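Oxidase (Sinorhizobium meliloti, PDB 4FFU) is of uncertain function, with a MaoC-like domain and a tentative assignment as a monoamine oxidase. Local coordinates at residues D121-R126 with C148-Q153. Sequence-based numbering, arbitrary orientation. Where two conformers were deposited one is given.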
ATOM      1  N   ASP I 121      17.760  -7.187   7.445  1.00 14.06           N
ATOM      2  CA  ASP I 121      17.696  -7.863   8.743  1.00 14.66           C
ATOM      3  C   ASP I 121      16.409  -8.669   8.826  1.00 14.72           C
ATOM      4  O   ASP I 121      15.365  -8.267   8.275  1.00 15.33           O
ATOM      5  CB  ASP I 121      17.754  -6.848   9.908  1.00 15.00           C
ATOM      6  CG  ASP I 121      19.172  -6.242  10.121  1.00 17.31           C
ATOM      7  OD1 ASP I 121      20.142  -6.678   9.464  1.00 17.62           O
ATOM      8  OD2 ASP I 121      19.290  -5.293  10.943  1.00 18.88           O
ATOM      9  N   THR I 122      16.465  -9.782   9.546  1.00 14.30           N
ATOM     10  CA  THR I 122      15.299 -10.614   9.743  1.00 14.14           C
ATOM     11  C   THR I 122      15.000 -10.631  11.237  1.00 13.63           C
ATOM     12  O   THR I 122      15.905 -10.826  12.042  1.00 14.57           O
ATOM     13  CB  THR I 122      15.553 -12.038   9.196  1.00 14.09           C
ATOM     14  OG1 THR I 122      15.820 -11.945   7.801  1.00 13.86           O
ATOM     15  CG2 THR I 122      14.317 -12.951   9.407  1.00 13.51           C
ATOM     16  N   ILE I 123      13.746 -10.378  11.597  1.00 12.41           N
ATOM     17  CA  ILE I 123      13.337 -10.349  13.001  1.00 12.63           C
ATOM     18  C   ILE I 123      12.317 -11.418  13.384  1.00 12.65           C
ATOM     19  O   ILE I 123      11.510 -11.854  12.546  1.00 12.20           O
ATOM     20  CB  ILE I 123      12.836  -8.954  13.472  1.00 12.31           C
ATOM     21  CG1 ILE I 123      11.611  -8.492  12.666  1.00 12.08           C
ATOM     22  CG2 ILE I 123      13.985  -7.960  13.395  1.00 12.26           C
ATOM     23  CD1 ILE I 123      10.840  -7.303  13.256  1.00 12.15           C
ATOM     24  N   ARG I 124      12.390 -11.841  14.648  1.00 12.92           N
ATOM     25  CA  ARG I 124      11.400 -12.735  15.264  1.00 13.32           C
ATOM     26  C   ARG I 124      11.107 -12.150  16.619  1.00 12.92           C
ATOM     27  O   ARG I 124      11.915 -11.395  17.167  1.00 13.17           O
ATOM     28  CB  ARG I 124      11.988 -14.133  15.481  1.00 15.66           C
ATOM     29  CG  ARG I 124      12.303 -14.902  14.211  1.00 19.27           C
ATOM     30  CD  ARG I 124      13.358 -15.962  14.503  1.00 24.14           C
ATOM     31  NE  ARG I 124      14.665 -15.337  14.749  1.00 29.16           N
ATOM     32  CZ  ARG I 124      15.692 -15.901  15.388  1.00 30.91           C
ATOM     33  NH1 ARG I 124      15.595 -17.138  15.880  1.00 32.27           N
ATOM     34  NH2 ARG I 124      16.826 -15.217  15.541  1.00 29.36           N
ATOM     35  N   THR I 125       9.944 -12.472  17.175  1.00 12.98           N
ATOM     36  CA  THR I 125       9.604 -11.943  18.500  1.00 12.77           C
ATOM     37  C   THR I 125       9.463 -13.080  19.492  1.00 12.88           C
ATOM     38  O   THR I 125       8.787 -14.069  19.217  1.00 12.65           O
ATOM     39  CB  THR I 125       8.326 -11.106  18.479  1.00 13.56           C
ATOM     40  OG1 THR I 125       8.514 -10.024  17.546  1.00 14.48           O
ATOM     41  CG2 THR I 125       8.061 -10.506  19.880  1.00 13.34           C
ATOM     42  N   ARG I 126      10.144 -12.940  20.629  1.00 13.30           N
ATOM     43  CA  ARG I 126       9.991 -13.894  21.726  1.00 14.61           C
ATOM     44  C   ARG I 126       9.052 -13.290  22.756  1.00 14.96           C
ATOM     45  O   ARG I 126       9.222 -12.128  23.151  1.00 15.33           O
ATOM     46  CB  ARG I 126      11.356 -14.198  22.378  1.00 16.75           C
ATOM     47  CG  ARG I 126      11.279 -15.276  23.462  1.00 19.73           C
ATOM     48  CD  ARG I 126      12.670 -15.803  23.799  1.00 24.82           C
ATOM     49  NE  ARG I 126      13.474 -14.692  24.296  1.00 31.03           N
ATOM     50  CZ  ARG I 126      14.759 -14.508  24.020  1.00 36.87           C
ATOM     51  NH1 ARG I 126      15.397 -15.367  23.238  1.00 38.35           N
ATOM     52  NH2 ARG I 126      15.398 -13.450  24.517  1.00 40.05           N
ATOM     53  N   CYS I 148       8.119  -8.753  25.678  1.00 17.73           N
ATOM     54  CA  CYS I 148       8.304  -8.974  24.248  1.00 17.35           C
ATOM     55  C   CYS I 148       9.732  -8.594  23.895  1.00 16.36           C
ATOM     56  O   CYS I 148      10.173  -7.500  24.212  1.00 16.67           O
ATOM     57  CB  CYS I 148       7.319  -8.141  23.422  1.00 19.61           C
ATOM     58  SG  CYS I 148       5.590  -8.595  23.742  1.00 24.07           S
ATOM     59  N   GLU I 149      10.445  -9.504  23.243  1.00 14.90           N
ATOM     60  CA  GLU I 149      11.782  -9.232  22.789  1.00 15.15           C
ATOM     61  C   GLU I 149      11.869  -9.534  21.316  1.00 14.15           C
ATOM     62  O   GLU I 149      11.684 -10.696  20.909  1.00 14.10           O
ATOM     63  CB  GLU I 149      12.792 -10.107  23.525  1.00 18.29           C
ATOM     64  CG  GLU I 149      12.875  -9.833  25.006  1.00 20.68           C
ATOM     65  CD  GLU I 149      13.735 -10.861  25.691  1.00 26.35           C
ATOM     66  OE1 GLU I 149      13.230 -11.969  25.947  1.00 27.45           O
ATOM     67  OE2 GLU I 149      14.920 -10.566  25.952  1.00 29.53           O
ATOM     68  N   VAL I 150      12.177  -8.499  20.536  1.00 13.26           N
ATOM     69  CA  VAL I 150      12.383  -8.629  19.095  1.00 12.94           C
ATOM     70  C   VAL I 150      13.872  -8.892  18.866  1.00 12.63           C
ATOM     71  O   VAL I 150      14.722  -8.135  19.334  1.00 12.77           O
ATOM     72  CB  VAL I 150      11.957  -7.341  18.344  1.00 12.51           C
ATOM     73  CG1 VAL I 150      12.040  -7.582  16.852  1.00 12.27           C
ATOM     74  CG2 VAL I 150      10.538  -6.929  18.760  1.00 12.90           C
ATOM     75  N   ILE I 151      14.170  -9.968  18.150  1.00 13.40           N
ATOM     76  CA  ILE I 151      15.552 -10.412  17.967  0.50 13.70           C
ATOM     77  C   ILE I 151      15.880 -10.491  16.493  1.00 14.09           C
ATOM     78  O   ILE I 151      15.037 -10.830  15.673  1.00 14.55           O
ATOM     79  CB  ILE I 151      15.862 -11.769  18.662  0.50 14.17           C
ATOM     80  CG1 ILE I 151      14.900 -12.879  18.209  0.50 13.98           C
ATOM     81  CG2 ILE I 151      15.848 -11.609  20.178  0.50 14.33           C
ATOM     82  CD1 ILE I 151      15.304 -14.279  18.659  0.50 14.74           C
ATOM     83  N   ASN I 152      17.107 -10.114  16.138  1.00 13.68           N
ATOM     84  CA  ASN I 152      17.496 -10.191  14.728  1.00 13.90           C
ATOM     85  C   ASN I 152      18.147 -11.522  14.367  1.00 14.61           C
ATOM     86  O   ASN I 152      18.127 -12.461  15.166  1.00 14.52           O
ATOM     87  CB  ASN I 152      18.392  -9.008  14.315  1.00 14.27           C
ATOM     88  CG  ASN I 152      19.734  -9.014  15.038  1.00 15.38           C
ATOM     89  OD1 ASN I 152      20.180 -10.050  15.520  1.00 15.85           O
ATOM     90  ND2 ASN I 152      20.377  -7.854  15.108  1.00 15.45           N
ATOM     91  N   GLN I 153      18.696 -11.592  13.157  1.00 15.00           N
ATOM     92  CA  GLN I 153      19.206 -12.842  12.596  1.00 16.19           C
ATOM     93  C   GLN I 153      20.505 -13.272  13.268  1.00 17.89           C
ATOM     94  O   GLN I 153      20.978 -14.406  13.057  1.00 18.74           O
ATOM     95  CB  GLN I 153      19.381 -12.721  11.069  1.00 16.64           C
ATOM     96  CG  GLN I 153      20.522 -11.822  10.582  1.00 17.14           C
ATOM     97  CD  GLN I 153      20.140 -10.362  10.440  1.00 17.16           C
ATOM     98  OE1 GLN I 153      19.099  -9.916  10.932  1.00 15.84           O
ATOM     99  NE2 GLN I 153      21.001  -9.595   9.755  1.00 18.12           N
TER
HETATM  100  O   HOH W   1      19.360  -5.533  13.715  1.00 18.26           O
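E149 OE1 is gripped by two nitrogens of R126: NH2 at 3.0 Å and NE at 3.2 Å. Both donors lie above the same face of the carboxylate, while OE1 sits at the edge of the guanidinium, close to its plane. The two side chains run side by side, and the bend at chi3 (61°) in R126 turns its NE edge to the acid; a weak bond from NH2 to OE2 completes the salt bridge. A leucine in place of R126 would probably leave the E149 carboxylate without its charged mate and freer to swing off the sheet.

Beneath them, R126 and E149 form one antiparallel hydrogen-bonded pair, with R126 N to E149 O at 2.7 Å, and R124 and I151 form the next. On the face shared with R126 and E149, I151 CD1, in one of its two conformers, lies over the centre of the R124 guanidinium, 3.6 Å above its plane. R124 NH2 reaches past it to N152 O (3.1 Å). On the other face, V150 CG1 packs against I123 CB at 3.7 Å, and T125 OG1 bonds G91 O of helix 84-93.

Where 148-151 gives way to loop, Q153, bent at chi2 (-87°), brings OE1 to T122 N at 3.0 Å and NE2 to D121 OD1 at 3.1 Å. D121 OD2 accepts from H118 N and from a water bridging to N152 ND2, which also bonds E156 OE1; N152 OD1 accepts from R154 N.

The hairpin 122-134/141-151 supplies two adjacent inner strands of the antiparallel sheet, which with helix 84-93 on one face is consistent with the hot-dog fold of MaoC-like proteins. The salt bridge lies over the first ladder rung; past R124/I151, a side-chain amide takes a backbone N-H and also holds an aspartate.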